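Local coordinates for protein transcriptional regulator WhiB1 (Mycobacterium tuberculosis H37Rv, PDB 6ONO) that is a probably redox-responsive transcriptional repressor that carries a nitric-oxide-reactive [4Fe-4S] cluster and binds promoter DNA in its apo or nitrosylated form, at residues A[43-56]-A[60-72]. Numbering follows the deposited sequence. Where two conformers were deposited one is given.
With SF4 (iron/sulfur cluster), chain E.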
loop_
_atom_site.group_PDB
_atom_site.type_symbol
_atom_site.label_atom_id
_atom_site.label_comp_id
_atom_site.label_asym_id
_atom_site.label_seq_id
_atom_site.Cartn_x
_atom_site.Cartn_y
_atom_site.Cartn_z
ATOM N N THR A 43 4.057 -0.477 -17.603
ATOM C CA THR A 43 4.903 0.154 -16.599
ATOM C C THR A 43 4.758 1.667 -16.608
ATOM O O THR A 43 4.662 2.290 -15.545
ATOM C CB THR A 43 6.360 -0.229 -16.820
ATOM O OG1 THR A 43 6.468 -1.655 -16.914
ATOM C CG2 THR A 43 7.183 0.241 -15.652
ATOM N N THR A 44 4.750 2.286 -17.793
ATOM C CA THR A 44 4.600 3.735 -17.832
ATOM C C THR A 44 3.227 4.147 -17.314
ATOM O O THR A 44 3.099 5.150 -16.606
ATOM C CB THR A 44 4.857 4.280 -19.247
ATOM O OG1 THR A 44 4.043 3.588 -20.198
ATOM C CG2 THR A 44 6.294 4.081 -19.622
ATOM N N GLU A 45 2.188 3.382 -17.652
ATOM C CA GLU A 45 0.853 3.682 -17.142
ATOM C C GLU A 45 0.790 3.512 -15.629
ATOM O O GLU A 45 0.202 4.344 -14.925
ATOM C CB GLU A 45 -0.183 2.775 -17.806
ATOM C CG GLU A 45 -0.413 2.998 -19.295
ATOM C CD GLU A 45 0.724 2.492 -20.158
ATOM O OE1 GLU A 45 1.637 1.828 -19.622
ATOM O OE2 GLU A 45 0.691 2.737 -21.382
ATOM N N CYS A 46 1.385 2.437 -15.110
ATOM C CA CYS A 46 1.412 2.231 -13.665
ATOM C C CYS A 46 2.130 3.378 -12.961
ATOM O O CYS A 46 1.619 3.940 -11.984
ATOM C CB CYS A 46 2.079 0.897 -13.338
ATOM S SG CYS A 46 2.074 0.498 -11.587
ATOM N N LEU A 47 3.336 3.721 -13.429
ATOM C CA LEU A 47 4.082 4.808 -12.807
ATOM C C LEU A 47 3.306 6.110 -12.881
ATOM O O LEU A 47 3.241 6.857 -11.901
ATOM C CB LEU A 47 5.452 4.981 -13.476
ATOM C CG LEU A 47 6.251 6.167 -12.920
ATOM C CD1 LEU A 47 6.574 5.977 -11.439
ATOM C CD2 LEU A 47 7.524 6.364 -13.720
ATOM N N SER A 48 2.741 6.417 -14.052
ATOM C CA SER A 48 1.970 7.643 -14.208
ATOM C C SER A 48 0.836 7.705 -13.189
ATOM O O SER A 48 0.646 8.726 -12.522
ATOM C CB SER A 48 1.417 7.737 -15.633
ATOM O OG SER A 48 2.407 7.399 -16.591
ATOM N N TRP A 49 0.076 6.619 -13.058
ATOM C CA TRP A 49 -1.034 6.627 -12.109
ATOM C C TRP A 49 -0.542 6.773 -10.671
ATOM O O TRP A 49 -1.127 7.530 -9.885
ATOM C CB TRP A 49 -1.857 5.357 -12.260
ATOM C CG TRP A 49 -3.152 5.423 -11.549
ATOM C CD1 TRP A 49 -4.335 5.897 -12.038
ATOM C CD2 TRP A 49 -3.410 5.003 -10.210
ATOM N NE1 TRP A 49 -5.315 5.795 -11.085
ATOM C CE2 TRP A 49 -4.774 5.244 -9.953
ATOM C CE3 TRP A 49 -2.620 4.436 -9.200
ATOM C CZ2 TRP A 49 -5.368 4.944 -8.729
ATOM C CZ3 TRP A 49 -3.215 4.136 -7.990
ATOM C CH2 TRP A 49 -4.569 4.394 -7.762
ATOM N N ALA A 50 0.541 6.072 -10.316
ATOM C CA ALA A 50 1.079 6.187 -8.963
ATOM C C ALA A 50 1.505 7.615 -8.658
ATOM O O ALA A 50 1.223 8.132 -7.569
ATOM C CB ALA A 50 2.255 5.229 -8.773
ATOM N N LEU A 51 2.195 8.266 -9.605
ATOM C CA LEU A 51 2.620 9.649 -9.401
ATOM C C LEU A 51 1.423 10.587 -9.347
ATOM O O LEU A 51 1.344 11.447 -8.463
ATOM C CB LEU A 51 3.581 10.089 -10.503
ATOM C CG LEU A 51 4.943 9.388 -10.570
ATOM C CD1 LEU A 51 5.703 9.868 -11.777
ATOM C CD2 LEU A 51 5.761 9.597 -9.299
ATOM N N ASN A 52 0.464 10.425 -10.265
ATOM C CA ASN A 52 -0.631 11.381 -10.328
ATOM C C ASN A 52 -1.551 11.259 -9.124
ATOM O O ASN A 52 -2.123 12.264 -8.686
ATOM C CB ASN A 52 -1.429 11.218 -11.626
ATOM C CG ASN A 52 -0.694 11.769 -12.842
ATOM O OD1 ASN A 52 0.121 12.689 -12.729
ATOM N ND2 ASN A 52 -0.998 11.221 -14.017
ATOM N N THR A 53 -1.693 10.061 -8.558
ATOM C CA THR A 53 -2.536 9.911 -7.380
ATOM C C THR A 53 -1.761 9.994 -6.067
ATOM O O THR A 53 -2.385 10.021 -5.005
ATOM C CB THR A 53 -3.305 8.577 -7.435
ATOM O OG1 THR A 53 -2.370 7.494 -7.408
ATOM C CG2 THR A 53 -4.141 8.484 -8.706
ATOM N N GLY A 54 -0.438 10.084 -6.105
ATOM C CA GLY A 54 0.302 10.291 -4.874
ATOM C C GLY A 54 0.437 9.052 -4.017
ATOM O O GLY A 54 0.313 9.133 -2.788
ATOM N N GLN A 55 0.639 7.895 -4.634
ATOM C CA GLN A 55 0.856 6.659 -3.886
ATOM C C GLN A 55 2.237 6.708 -3.244
ATOM O O GLN A 55 3.255 6.588 -3.930
ATOM C CB GLN A 55 0.713 5.458 -4.813
ATOM C CG GLN A 55 -0.642 5.380 -5.522
ATOM C CD GLN A 55 -1.837 5.384 -4.575
ATOM O OE1 GLN A 55 -1.789 4.807 -3.485
ATOM N NE2 GLN A 55 -2.927 6.023 -4.998
ATOM N N ASP A 56 2.282 6.901 -1.925
ATOM C CA ASP A 56 3.566 7.147 -1.276
ATOM C C ASP A 56 4.311 5.861 -0.930
ATOM O O ASP A 56 5.542 5.860 -0.932
ATOM C CB ASP A 56 3.362 7.979 -0.012
ATOM C CG ASP A 56 3.195 9.450 -0.310
ATOM O OD1 ASP A 56 3.285 9.826 -1.501
ATOM O OD2 ASP A 56 2.979 10.226 0.644
ATOM N N TRP A 60 5.920 0.907 -7.546
ATOM C CA TRP A 60 4.990 1.080 -8.653
ATOM C C TRP A 60 5.795 1.462 -9.878
ATOM O O TRP A 60 6.760 2.224 -9.772
ATOM C CB TRP A 60 3.959 2.190 -8.401
ATOM C CG TRP A 60 3.118 2.032 -7.159
ATOM C CD1 TRP A 60 3.559 1.983 -5.864
ATOM C CD2 TRP A 60 1.692 1.944 -7.098
ATOM N NE1 TRP A 60 2.494 1.857 -5.003
ATOM C CE2 TRP A 60 1.337 1.826 -5.733
ATOM C CE3 TRP A 60 0.679 1.945 -8.063
ATOM C CZ2 TRP A 60 0.009 1.713 -5.309
ATOM C CZ3 TRP A 60 -0.639 1.836 -7.644
ATOM C CH2 TRP A 60 -0.961 1.724 -6.278
ATOM N N GLY A 61 5.397 0.927 -11.032
ATOM C CA GLY A 61 5.949 1.336 -12.311
ATOM C C GLY A 61 7.460 1.253 -12.407
ATOM O O GLY A 61 8.089 2.065 -13.090
ATOM N N GLY A 62 8.053 0.278 -11.727
ATOM C CA GLY A 62 9.495 0.119 -11.737
ATOM C C GLY A 62 10.269 1.099 -10.883
ATOM O O GLY A 62 11.493 1.166 -11.028
HETATM N N MSE A 63 9.601 1.872 -10.021
HETATM C CA MSE A 63 10.272 2.802 -9.099
HETATM C C MSE A 63 9.913 2.493 -7.635
HETATM O O MSE A 63 8.756 2.188 -7.330
HETATM C CB MSE A 63 9.889 4.265 -9.389
HETATM C CG MSE A 63 10.147 4.768 -10.799
HETATM SE SE MSE A 63 10.306 6.719 -10.765
HETATM C CE MSE A 63 12.097 6.870 -10.058
ATOM N N SER A 64 10.890 2.615 -6.738
ATOM C CA SER A 64 10.646 2.453 -5.316
ATOM C C SER A 64 9.999 3.711 -4.753
ATOM O O SER A 64 9.947 4.760 -5.403
ATOM C CB SER A 64 11.947 2.165 -4.562
ATOM O OG SER A 64 12.732 3.334 -4.466
ATOM N N GLU A 65 9.496 3.603 -3.527
ATOM C CA GLU A 65 8.802 4.747 -2.956
ATOM C C GLU A 65 9.764 5.907 -2.710
ATOM O O GLU A 65 9.404 7.066 -2.938
ATOM C CB GLU A 65 8.076 4.360 -1.666
ATOM C CG GLU A 65 8.935 4.289 -0.435
ATOM C CD GLU A 65 8.144 3.973 0.806
ATOM O OE1 GLU A 65 7.715 2.809 0.946
ATOM O OE2 GLU A 65 7.950 4.892 1.636
ATOM N N ASP A 66 11.003 5.626 -2.284
ATOM C CA ASP A 66 11.957 6.720 -2.090
ATOM C C ASP A 66 12.289 7.410 -3.412
ATOM O O ASP A 66 12.439 8.635 -3.462
ATOM C CB ASP A 66 13.231 6.220 -1.405
ATOM C CG ASP A 66 13.023 5.929 0.082
ATOM O OD1 ASP A 66 12.097 6.515 0.683
ATOM O OD2 ASP A 66 13.801 5.140 0.658
ATOM N N GLU A 67 12.385 6.644 -4.498
ATOM C CA GLU A 67 12.659 7.235 -5.802
ATOM C C GLU A 67 11.511 8.136 -6.255
ATOM O O GLU A 67 11.728 9.272 -6.712
ATOM C CB GLU A 67 12.918 6.118 -6.821
ATOM C CG GLU A 67 14.260 5.415 -6.631
ATOM C CD GLU A 67 14.417 4.137 -7.457
ATOM O OE1 GLU A 67 13.414 3.527 -7.882
ATOM O OE2 GLU A 67 15.572 3.739 -7.701
ATOM N N ARG A 68 10.268 7.654 -6.132
ATOM C CA ARG A 68 9.144 8.502 -6.516
ATOM C C ARG A 68 9.073 9.732 -5.627
ATOM O O ARG A 68 8.756 10.830 -6.095
ATOM C CB ARG A 68 7.830 7.705 -6.456
ATOM C CG ARG A 68 7.816 6.498 -7.406
ATOM C CD ARG A 68 6.400 5.996 -7.664
ATOM N NE ARG A 68 5.675 5.793 -6.411
ATOM C CZ ARG A 68 5.834 4.748 -5.607
ATOM N NH1 ARG A 68 6.698 3.806 -5.927
ATOM N NH2 ARG A 68 5.126 4.659 -4.474
ATOM N N ARG A 69 9.366 9.570 -4.334
ATOM C CA ARG A 69 9.312 10.705 -3.416
ATOM C C ARG A 69 10.346 11.759 -3.776
ATOM O O ARG A 69 10.061 12.964 -3.751
ATOM C CB ARG A 69 9.525 10.222 -1.985
ATOM C CG ARG A 69 9.506 11.329 -0.971
ATOM C CD ARG A 69 9.443 10.773 0.439
ATOM N NE ARG A 69 8.290 9.895 0.643
ATOM C CZ ARG A 69 8.379 8.586 0.853
ATOM N NH1 ARG A 69 9.570 8.001 0.888
ATOM N NH2 ARG A 69 7.283 7.864 1.036
ATOM N N ALA A 70 11.554 11.326 -4.132
ATOM C CA ALA A 70 12.553 12.296 -4.546
ATOM C C ALA A 70 12.125 13.000 -5.821
ATOM O O ALA A 70 12.508 14.153 -6.050
ATOM C CB ALA A 70 13.908 11.612 -4.736
ATOM N N LEU A 71 11.319 12.336 -6.658
ATOM C CA LEU A 71 10.843 13.003 -7.872
ATOM C C LEU A 71 9.938 14.195 -7.554
ATOM O O LEU A 71 9.993 15.219 -8.245
ATOM C CB LEU A 71 10.128 11.994 -8.768
ATOM C CG LEU A 71 9.967 12.228 -10.267
ATOM C CD1 LEU A 71 11.235 12.784 -10.957
ATOM C CD2 LEU A 71 9.574 10.899 -10.875
ATOM N N LYS A 72 9.100 14.094 -6.517
ATOM C CA LYS A 72 8.179 15.183 -6.162
ATOM C C LYS A 72 8.705 15.957 -4.954
ATOM O O LYS A 72 8.230 15.796 -3.831
ATOM C CB LYS A 72 6.783 14.652 -5.875
ATOM C CG LYS A 72 6.172 13.788 -6.939
ATOM C CD LYS A 72 4.794 13.407 -6.460
ATOM C CE LYS A 72 3.942 12.837 -7.550
ATOM N NZ LYS A 72 2.549 12.688 -7.048
HETATM FE FE1 SF4 E . 2.564 -4.179 -11.305
HETATM FE FE2 SF4 E . 5.056 -3.145 -11.655
HETATM FE FE3 SF4 E . 2.852 -1.556 -12.030
HETATM FE FE4 SF4 E . 3.397 -3.547 -13.805
HETATM S S1 SF4 E . 4.679 -1.729 -13.385
HETATM S S2 SF4 E . 1.383 -3.052 -12.901
HETATM S S3 SF4 E . 4.299 -5.125 -12.424
HETATM S S4 SF4 E . 3.510 -2.523 -10.068
HETATM O O HOH W 1 4.124 8.175 -6.231
HETATM O O HOH W 2 6.742 7.573 -2.895
#
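L47 and G61 bring the backbones of 43-56 and 60-72 within 4.0 Å, CA to CA, where the type I' turn W60-M63, which holds the end of the G(V/I)WGG motif of the WhiB family, lies against helix 43-53; helix 65-71 crosses that helix at -60°. Positive phi at G61 and G62 shapes the turn, and G61 CA packs against the helix backbone, 3.7 Å from L47 N. C46, with SG anti to its backbone N (chi1 -176°), binds iron FE3 of the [4Fe-4S] cluster at 2.2 Å, and the same sulfur lies 3.4 Å from G61 N. W60 packs against the helix: A50 CB lies 3.5 Å from W60 CB, Q55 CG sits over one face of its six-membered ring, and the W49 ring runs nearly parallel but slid aside, while W60 NE1 bonds to S57 O. L47 CD1 reaches both M63 CG and R68 CD, and L51 CD2 lies against the aliphatic part of R68. Bent at chi3, R68 turns its guanidinium toward the loop after helix 43-53; NH1 bonds to G58 O, and water 1 joins NE to Q55 O. R68 NH2 donates an almost straight bond (175°) to Q55 O at 2.7 Å, coming from above the carbonyl plane.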